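Local coordinates for prephenate dehydrogenase (Corynebacterium glutamicum ATCC 13032, PDB 3KTD), which probably oxidises prephenate with NAD+ or NADP+ as hydride acceptor, a step on the route to tyrosine, at residues 10-16 with 33-38; 82-88 with 110-116; 205-209 with 230-234. One frame throughout, in Å; residues are numbered along the deposited sequence.

Interaction 1: residues 10-16 with 33-38; sequences PVCILGL and SVFGYN
Cys-12 lies against the ring of Phe-35 on one face of two neighbouring parallel strands. Its CB sits over the ring face, 4.2 Å from the centroid of the Phe-35 ring. The SG approaches the same ring obliquely, 3.7 Å from Phe-35 CE2, which makes a sulfur-aromatic contact. The Phe-35 ring can lean over its neighbour because CG stands between the backbone N and the carbonyl carbon (chi1 66°). Further along this face Leu-14 CD1 touches Tyr-37 CB, and helix 58-67 packs on Cys-12, Leu-14 and Tyr-37. The other face carries Val-11, Ile-13 and Val-34. Here Val-34 CG2 meets Ile-13 CD1 at 4.0 Å, the two side chains crossing at a slant, and helix 18-29 covers them. Gly-36 pairs with Ile-13 on this side. Between the two faces, five backbone hydrogen bonds join the strands, from Val-11 N to Ser-33 O at one end to Gly-15 N to Tyr-37 O at the other. Leu-16 then folds back, its CG 3.6 Å from Tyr-37 O. Strands 11-14 and 34-37, linked by helix 18-29, form a beta-alpha-beta unit. With Gly-15 opening a GxGxxG pattern after the first strand, this is consistent with the dinucleotide-binding start of a Rossmann fold.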
loop_
_atom_site.group_PDB
_atom_site.type_symbol
_atom_site.label_atom_id
_atom_site.label_comp_id
_atom_site.label_asym_id
_atom_site.label_seq_id
_atom_site.Cartn_x
_atom_site.Cartn_y
_atom_site.Cartn_z
ATOM N N PRO A 10 7.750 -31.026 23.713
ATOM C CA PRO A 10 6.757 -31.129 22.643
ATOM C C PRO A 10 5.909 -29.849 22.645
ATOM O O PRO A 10 5.619 -29.319 23.726
ATOM C CB PRO A 10 5.923 -32.344 23.052
ATOM C CG PRO A 10 6.073 -32.419 24.542
ATOM C CD PRO A 10 7.464 -31.949 24.828
ATOM N N VAL A 11 5.561 -29.338 21.463
ATOM C CA VAL A 11 4.771 -28.103 21.356
ATOM C C VAL A 11 3.281 -28.436 21.355
ATOM O O VAL A 11 2.853 -29.363 20.670
ATOM C CB VAL A 11 5.132 -27.297 20.086
ATOM C CG1 VAL A 11 4.218 -26.101 19.931
ATOM C CG2 VAL A 11 6.573 -26.839 20.133
ATOM N N CYS A 12 2.504 -27.674 22.125
ATOM C CA CYS A 12 1.047 -27.854 22.232
ATOM C C CYS A 12 0.299 -26.579 21.785
ATOM O O CYS A 12 0.226 -25.603 22.540
ATOM C CB CYS A 12 0.681 -28.217 23.671
ATOM S SG CYS A 12 -1.082 -28.429 24.000
ATOM N N ILE A 13 -0.268 -26.601 20.575
ATOM C CA ILE A 13 -0.908 -25.405 19.987
ATOM C C ILE A 13 -2.411 -25.311 20.287
ATOM O O ILE A 13 -3.187 -26.187 19.901
ATOM C CB ILE A 13 -0.709 -25.351 18.452
ATOM C CG1 ILE A 13 0.772 -25.441 18.088
ATOM C CG2 ILE A 13 -1.277 -24.058 17.896
ATOM C CD1 ILE A 13 1.038 -25.679 16.634
ATOM N N LEU A 14 -2.812 -24.241 20.970
ATOM C CA LEU A 14 -4.211 -24.018 21.304
ATOM C C LEU A 14 -4.782 -22.998 20.319
ATOM O O LEU A 14 -4.415 -21.815 20.326
ATOM C CB LEU A 14 -4.349 -23.561 22.754
ATOM C CG LEU A 14 -4.430 -24.655 23.835
ATOM C CD1 LEU A 14 -3.692 -25.943 23.474
ATOM C CD2 LEU A 14 -3.939 -24.104 25.180
ATOM N N GLY A 15 -5.680 -23.471 19.461
ATOM C CA GLY A 15 -6.193 -22.672 18.362
ATOM C C GLY A 15 -5.411 -23.057 17.122
ATOM O O GLY A 15 -4.176 -22.951 17.106
ATOM N N LEU A 16 -6.127 -23.517 16.092
ATOM C CA LEU A 16 -5.505 -23.989 14.859
ATOM C C LEU A 16 -6.050 -23.296 13.621
ATOM O O LEU A 16 -6.590 -23.944 12.722
ATOM C CB LEU A 16 -5.655 -25.512 14.741
ATOM C CG LEU A 16 -4.878 -26.281 15.813
ATOM C CD1 LEU A 16 -5.171 -27.785 15.782
ATOM C CD2 LEU A 16 -3.387 -26.007 15.656
ATOM N N SER A 33 7.958 -32.980 17.637
ATOM C CA SER A 33 6.793 -33.434 18.390
ATOM C C SER A 33 5.808 -32.287 18.602
ATOM O O SER A 33 6.155 -31.284 19.215
ATOM C CB SER A 33 7.243 -33.992 19.745
ATOM O OG SER A 33 6.137 -34.471 20.488
ATOM N N VAL A 34 4.583 -32.444 18.107
ATOM C CA VAL A 34 3.570 -31.397 18.226
ATOM C C VAL A 34 2.139 -31.937 18.165
ATOM O O VAL A 34 1.854 -32.934 17.490
ATOM C CB VAL A 34 3.744 -30.338 17.110
ATOM C CG1 VAL A 34 3.519 -30.958 15.735
ATOM C CG2 VAL A 34 2.799 -29.165 17.322
ATOM N N PHE A 35 1.245 -31.267 18.880
ATOM C CA PHE A 35 -0.176 -31.607 18.881
ATOM C C PHE A 35 -0.982 -30.352 19.227
ATOM O O PHE A 35 -0.416 -29.366 19.688
ATOM C CB PHE A 35 -0.467 -32.781 19.840
ATOM C CG PHE A 35 -0.233 -32.474 21.294
ATOM C CD1 PHE A 35 1.051 -32.341 21.797
ATOM C CD2 PHE A 35 -1.297 -32.366 22.170
ATOM C CE1 PHE A 35 1.267 -32.061 23.144
ATOM C CE2 PHE A 35 -1.093 -32.092 23.520
ATOM C CZ PHE A 35 0.189 -31.936 24.005
ATOM N N GLY A 36 -2.287 -30.359 18.991
ATOM C CA GLY A 36 -3.068 -29.148 19.230
ATOM C C GLY A 36 -4.563 -29.309 19.382
ATOM O O GLY A 36 -5.105 -30.408 19.272
ATOM N N TYR A 37 -5.220 -28.183 19.636
ATOM C CA TYR A 37 -6.648 -28.140 19.890
ATOM C C TYR A 37 -7.342 -27.142 18.976
ATOM O O TYR A 37 -6.873 -26.015 18.799
ATOM C CB TYR A 37 -6.889 -27.794 21.367
ATOM C CG TYR A 37 -8.220 -27.143 21.677
ATOM C CD1 TYR A 37 -9.400 -27.879 21.686
ATOM C CD2 TYR A 37 -8.294 -25.793 21.984
ATOM C CE1 TYR A 37 -10.623 -27.285 21.975
ATOM C CE2 TYR A 37 -9.506 -25.191 22.274
ATOM C CZ TYR A 37 -10.671 -25.942 22.265
ATOM O OH TYR A 37 -11.881 -25.334 22.545
ATOM N N ASN A 38 -8.446 -27.593 18.383
ATOM C CA ASN A 38 -9.350 -26.758 17.601
ATOM C C ASN A 38 -10.713 -26.917 18.254
ATOM O O ASN A 38 -11.124 -28.041 18.541
ATOM C CB ASN A 38 -9.403 -27.238 16.149
ATOM C CG ASN A 38 -10.157 -26.275 15.224
ATOM O OD1 ASN A 38 -10.866 -25.378 15.682
ATOM N ND2 ASN A 38 -9.996 -26.460 13.916
HETATM O O HOH W 1 -9.224 -23.026 15.475
#

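Interaction 2: residues 82-88 with 110-116; sequences DSLLDAV and AVKARNM
Leu-85 reaches across to helix 105-113 and forms the apolar centre of this contact. Its two methyl groups divide the work. CD1 rests on Ala-110 CB at 3.9 Å. CD2 touches both Val-111 CG2, at 3.7 Å, and the CE methyl of Met-116, a selenomethionine. The Leu-85 and Val-111 side chains cross at about a right angle. The Met-116 chain bends at its last torsion (chi3 72°), which brings CE to both Leu-85 and Val-88 CG1. Phe-97 of the central sheet touches Leu-85 and Met-116, so this side is buried. Helices 78-91 and 105-113 flank strand 97-99 in chain order, within the Rossmann-type nucleotide-binding domain. The second helix ends in a Schellman motif with Asn-115, of positive phi, as its C-prime residue. Val-111 O accepts from both Met-116 N and Arg-114 N.

The polar side is looser and partly exposed. There the guanidinium of Arg-114 meets two carboxylates. Arg-114 NE gives a salt-bridging hydrogen bond of 2.8 Å to the syn side of Asp-86 OD1, which lies near the guanidinium plane. That bond is bent, at 139°. Arg-114 NH1 also bonds Ala-110 O, 2.7 Å away and again in the guanidinium plane, so two in-plane bonds limit rotation of the group. Asp-82 is held less firmly: its OD2 is 3.7 Å from Arg-114 NH2, well out of the guanidinium plane, and this long pair acts through charge alone.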
loop_
_atom_site.group_PDB
_atom_site.type_symbol
_atom_site.label_atom_id
_atom_site.label_comp_id
_atom_site.label_asym_id
_atom_site.label_seq_id
_atom_site.Cartn_x
_atom_site.Cartn_y
_atom_site.Cartn_z
ATOM N N ASP A 82 -7.659 -14.122 27.531
ATOM C CA ASP A 82 -7.974 -14.278 28.961
ATOM C C ASP A 82 -8.577 -15.633 29.312
ATOM O O ASP A 82 -8.189 -16.243 30.303
ATOM C CB ASP A 82 -8.933 -13.191 29.446
ATOM C CG ASP A 82 -8.289 -11.830 29.525
ATOM O OD1 ASP A 82 -7.104 -11.674 29.165
ATOM O OD2 ASP A 82 -8.994 -10.899 29.955
ATOM N N SER A 83 -9.523 -16.109 28.515
ATOM C CA SER A 83 -10.155 -17.372 28.841
ATOM C C SER A 83 -9.158 -18.521 28.684
ATOM O O SER A 83 -9.217 -19.493 29.425
ATOM C CB SER A 83 -11.419 -17.608 28.012
ATOM O OG SER A 83 -11.111 -18.005 26.698
ATOM N N LEU A 84 -8.250 -18.410 27.722
ATOM C CA LEU A 84 -7.220 -19.437 27.533
ATOM C C LEU A 84 -6.136 -19.341 28.620
ATOM O O LEU A 84 -5.553 -20.351 29.008
ATOM C CB LEU A 84 -6.608 -19.365 26.126
ATOM C CG LEU A 84 -7.238 -20.221 25.017
ATOM C CD1 LEU A 84 -6.821 -21.679 25.168
ATOM C CD2 LEU A 84 -8.752 -20.104 24.971
ATOM N N LEU A 85 -5.864 -18.134 29.106
ATOM C CA LEU A 85 -4.929 -17.971 30.209
ATOM C C LEU A 85 -5.524 -18.637 31.438
ATOM O O LEU A 85 -4.872 -19.437 32.083
ATOM C CB LEU A 85 -4.654 -16.499 30.499
ATOM C CG LEU A 85 -3.654 -15.792 29.590
ATOM C CD1 LEU A 85 -3.681 -14.290 29.849
ATOM C CD2 LEU A 85 -2.258 -16.351 29.779
ATOM N N ASP A 86 -6.777 -18.314 31.736
ATOM C CA ASP A 86 -7.486 -18.911 32.864
ATOM C C ASP A 86 -7.582 -20.425 32.730
ATOM O O ASP A 86 -7.489 -21.145 33.730
ATOM C CB ASP A 86 -8.882 -18.303 33.016
ATOM C CG ASP A 86 -8.846 -16.848 33.463
ATOM O OD1 ASP A 86 -7.800 -16.394 33.955
ATOM O OD2 ASP A 86 -9.867 -16.148 33.320
ATOM N N ALA A 87 -7.751 -20.913 31.506
ATOM C CA ALA A 87 -7.831 -22.354 31.268
ATOM C C ALA A 87 -6.499 -23.045 31.559
ATOM O O ALA A 87 -6.473 -24.141 32.103
ATOM C CB ALA A 87 -8.268 -22.634 29.833
ATOM N N VAL A 88 -5.405 -22.390 31.179
ATOM C CA VAL A 88 -4.054 -22.919 31.360
ATOM C C VAL A 88 -3.621 -22.865 32.827
ATOM O O VAL A 88 -3.044 -23.826 33.350
ATOM C CB VAL A 88 -3.037 -22.134 30.487
ATOM C CG1 VAL A 88 -1.597 -22.428 30.917
ATOM C CG2 VAL A 88 -3.249 -22.449 29.024
ATOM N N ALA A 110 -2.126 -8.950 31.420
ATOM C CA ALA A 110 -3.105 -9.971 31.759
ATOM C C ALA A 110 -2.416 -11.153 32.434
ATOM O O ALA A 110 -2.969 -11.748 33.356
ATOM C CB ALA A 110 -3.858 -10.424 30.516
ATOM N N VAL A 111 -1.207 -11.472 31.978
ATOM C CA VAL A 111 -0.427 -12.557 32.560
ATOM C C VAL A 111 0.081 -12.202 33.966
ATOM O O VAL A 111 0.071 -13.036 34.865
ATOM C CB VAL A 111 0.752 -12.937 31.651
ATOM C CG1 VAL A 111 1.755 -13.780 32.405
ATOM C CG2 VAL A 111 0.242 -13.659 30.395
ATOM N N LYS A 112 0.522 -10.963 34.146
ATOM C CA LYS A 112 1.008 -10.521 35.444
ATOM C C LYS A 112 -0.119 -10.471 36.463
ATOM O O LYS A 112 0.084 -10.843 37.629
ATOM C CB LYS A 112 1.729 -9.172 35.358
ATOM C CG LYS A 112 3.154 -9.280 34.808
ATOM C CD LYS A 112 3.914 -7.930 34.785
ATOM C CE LYS A 112 3.369 -6.966 33.732
ATOM N NZ LYS A 112 4.311 -5.865 33.446
ATOM N N ALA A 113 -1.304 -10.038 36.032
ATOM C CA ALA A 113 -2.470 -9.979 36.930
ATOM C C ALA A 113 -2.832 -11.369 37.495
ATOM O O ALA A 113 -3.413 -11.478 38.571
ATOM C CB ALA A 113 -3.662 -9.350 36.219
ATOM N N ARG A 114 -2.459 -12.417 36.764
ATOM C CA ARG A 114 -2.720 -13.800 37.155
ATOM C C ARG A 114 -1.464 -14.495 37.707
ATOM O O ARG A 114 -1.476 -15.702 37.962
ATOM C CB ARG A 114 -3.297 -14.567 35.947
ATOM C CG ARG A 114 -4.705 -14.113 35.576
ATOM C CD ARG A 114 -5.182 -14.533 34.178
ATOM N NE ARG A 114 -6.485 -13.917 33.878
ATOM C CZ ARG A 114 -6.664 -12.645 33.495
ATOM N NH1 ARG A 114 -5.625 -11.824 33.346
ATOM N NH2 ARG A 114 -7.890 -12.180 33.265
ATOM N N ASN A 115 -0.389 -13.729 37.896
ATOM C CA ASN A 115 0.889 -14.247 38.420
ATOM C C ASN A 115 1.471 -15.420 37.629
ATOM O O ASN A 115 2.024 -16.356 38.197
ATOM C CB ASN A 115 0.750 -14.591 39.904
ATOM C CG ASN A 115 0.562 -13.363 40.747
ATOM O OD1 ASN A 115 1.440 -12.500 40.803
ATOM N ND2 ASN A 115 -0.589 -13.260 41.398
HETATM N N MSE A 116 1.360 -15.327 36.304
HETATM C CA MSE A 116 1.831 -16.367 35.393
HETATM C C MSE A 116 3.112 -15.954 34.682
HETATM O O MSE A 116 3.603 -16.679 33.820
HETATM C CB MSE A 116 0.740 -16.695 34.375
HETATM C CG MSE A 116 -0.537 -17.274 35.000
HETATM SE SE MSE A 116 -2.064 -17.399 33.772
HETATM C CE MSE A 116 -1.475 -18.869 32.655
#

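Interaction 3: residues 205-209 with 230-234; sequences AETLA and STRVA
The backbones come closest at Ala-205 and Thr-231, CA to CA 4.7 Å, where helix 187-214 meets the turn that follows helix 225-230. Ala-205 points into this turn. Its CB lies 3.5 Å from Ser-230 O and also touches Val-233 CG2 and the methyl of Ala-234. One turn on, Leu-208 crosses Thr-231 at about a right angle. Its CD2 touches Thr-231 CG2 at 3.4 Å and also meets Ser-230 CB. The methyl of Thr-231 faces the helix because OG1 takes the position between the backbone N and the carbonyl carbon (chi1 58°). OG1 hydrogen-bonds Tyr-227 O. Glu-206 starts away from the turn but bends at chi2 (-69°), which brings OE1 to 3.3 Å from Ala-234 CB. Nearby, Gly-284 of the second subunit packs on Glu-206, and Ser-226 of that subunit packs on Val-233. The contact is therefore part of the dimer interface, in the family's dimerization domain. No hydrogen bond joins the two segments. Their hold on each other rests mainly on van der Waals packing of methyl groups, and the short alanine side chains let the helix and the turn lie close together.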
loop_
_atom_site.group_PDB
_atom_site.type_symbol
_atom_site.label_atom_id
_atom_site.label_comp_id
_atom_site.label_asym_id
_atom_site.label_seq_id
_atom_site.Cartn_x
_atom_site.Cartn_y
_atom_site.Cartn_z
ATOM N N ALA A 205 -5.264 3.278 6.022
ATOM C CA ALA A 205 -5.932 2.492 4.983
ATOM C C ALA A 205 -7.462 2.663 5.015
ATOM O O ALA A 205 -8.104 2.828 3.968
ATOM C CB ALA A 205 -5.564 1.045 5.123
ATOM N N GLU A 206 -8.047 2.634 6.211
ATOM C CA GLU A 206 -9.492 2.844 6.344
ATOM C C GLU A 206 -9.843 4.264 5.864
ATOM O O GLU A 206 -10.781 4.461 5.084
ATOM C CB GLU A 206 -9.970 2.692 7.799
ATOM C CG GLU A 206 -9.591 1.392 8.561
ATOM C CD GLU A 206 -10.269 0.119 8.062
ATOM O OE1 GLU A 206 -10.787 0.078 6.920
ATOM O OE2 GLU A 206 -10.255 -0.865 8.830
ATOM N N THR A 207 -9.070 5.237 6.347
ATOM C CA THR A 207 -9.300 6.640 6.059
ATOM C C THR A 207 -9.316 6.909 4.564
ATOM O O THR A 207 -10.183 7.622 4.070
ATOM C CB THR A 207 -8.214 7.524 6.695
ATOM O OG1 THR A 207 -8.072 7.196 8.082
ATOM C CG2 THR A 207 -8.580 8.995 6.552
ATOM N N LEU A 208 -8.354 6.323 3.855
ATOM C CA LEU A 208 -8.215 6.523 2.421
ATOM C C LEU A 208 -9.399 5.929 1.679
ATOM O O LEU A 208 -9.892 6.522 0.721
ATOM C CB LEU A 208 -6.909 5.896 1.916
ATOM C CG LEU A 208 -6.672 5.995 0.402
ATOM C CD1 LEU A 208 -6.582 7.450 -0.038
ATOM C CD2 LEU A 208 -5.430 5.210 -0.028
ATOM N N ALA A 209 -9.861 4.759 2.114
ATOM C CA ALA A 209 -10.991 4.120 1.441
ATOM C C ALA A 209 -12.249 4.975 1.532
ATOM O O ALA A 209 -13.020 5.056 0.569
ATOM C CB ALA A 209 -11.245 2.734 1.993
ATOM N N SER A 230 -2.775 0.897 -1.232
ATOM C CA SER A 230 -2.918 1.659 0.003
ATOM C C SER A 230 -4.220 1.400 0.736
ATOM O O SER A 230 -4.304 1.730 1.908
ATOM C CB SER A 230 -2.763 3.159 -0.250
ATOM O OG SER A 230 -1.415 3.484 -0.538
ATOM N N THR A 231 -5.229 0.832 0.073
ATOM C CA THR A 231 -6.497 0.513 0.748
ATOM C C THR A 231 -6.729 -0.998 0.943
ATOM O O THR A 231 -7.794 -1.399 1.419
ATOM C CB THR A 231 -7.710 1.119 0.011
ATOM O OG1 THR A 231 -7.753 0.644 -1.338
ATOM C CG2 THR A 231 -7.629 2.634 0.006
ATOM N N ARG A 232 -5.731 -1.824 0.615
ATOM C CA ARG A 232 -5.882 -3.287 0.670
ATOM C C ARG A 232 -6.215 -3.800 2.057
ATOM O O ARG A 232 -7.161 -4.562 2.218
ATOM C CB ARG A 232 -4.629 -3.999 0.161
ATOM C CG ARG A 232 -4.778 -5.538 0.108
ATOM C CD ARG A 232 -3.520 -6.280 -0.405
ATOM N NE ARG A 232 -2.749 -5.522 -1.400
ATOM C CZ ARG A 232 -3.164 -5.207 -2.632
ATOM N NH1 ARG A 232 -4.379 -5.551 -3.068
ATOM N NH2 ARG A 232 -2.360 -4.509 -3.429
ATOM N N VAL A 233 -5.446 -3.375 3.052
ATOM C CA VAL A 233 -5.666 -3.830 4.428
ATOM C C VAL A 233 -6.973 -3.317 5.057
ATOM O O VAL A 233 -7.334 -3.738 6.164
ATOM C CB VAL A 233 -4.489 -3.476 5.345
ATOM C CG1 VAL A 233 -3.214 -4.070 4.797
ATOM C CG2 VAL A 233 -4.363 -1.972 5.491
ATOM N N ALA A 234 -7.667 -2.414 4.358
ATOM C CA ALA A 234 -8.997 -1.953 4.766
ATOM C C ALA A 234 -10.012 -3.048 4.483
ATOM O O ALA A 234 -11.185 -2.936 4.856
ATOM C CB ALA A 234 -9.378 -0.710 4.014
#

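The three contacts follow one another along the chain, each closing before the next opens. Interactions 1 and 2 share the nucleotide-binding domain, with centres 18 Å apart. They touch directly: Leu-14 CD2 packs on Leu-84 CD1 at 3.8 Å. Interaction 1 joins two strands of the central sheet, while interaction 2 joins helix 78-91 to the C-terminal end of helix 105-113 and the residues just after it. Interaction 3 joins helix 187-214 to the turn after helix 225-230, within the dimerization domain. Its centre is 34 Å from each of the others, and its nearest atoms are about 21 Å from interaction 1. The probable cofactor-binding part and the part facing the second subunit are therefore well separated.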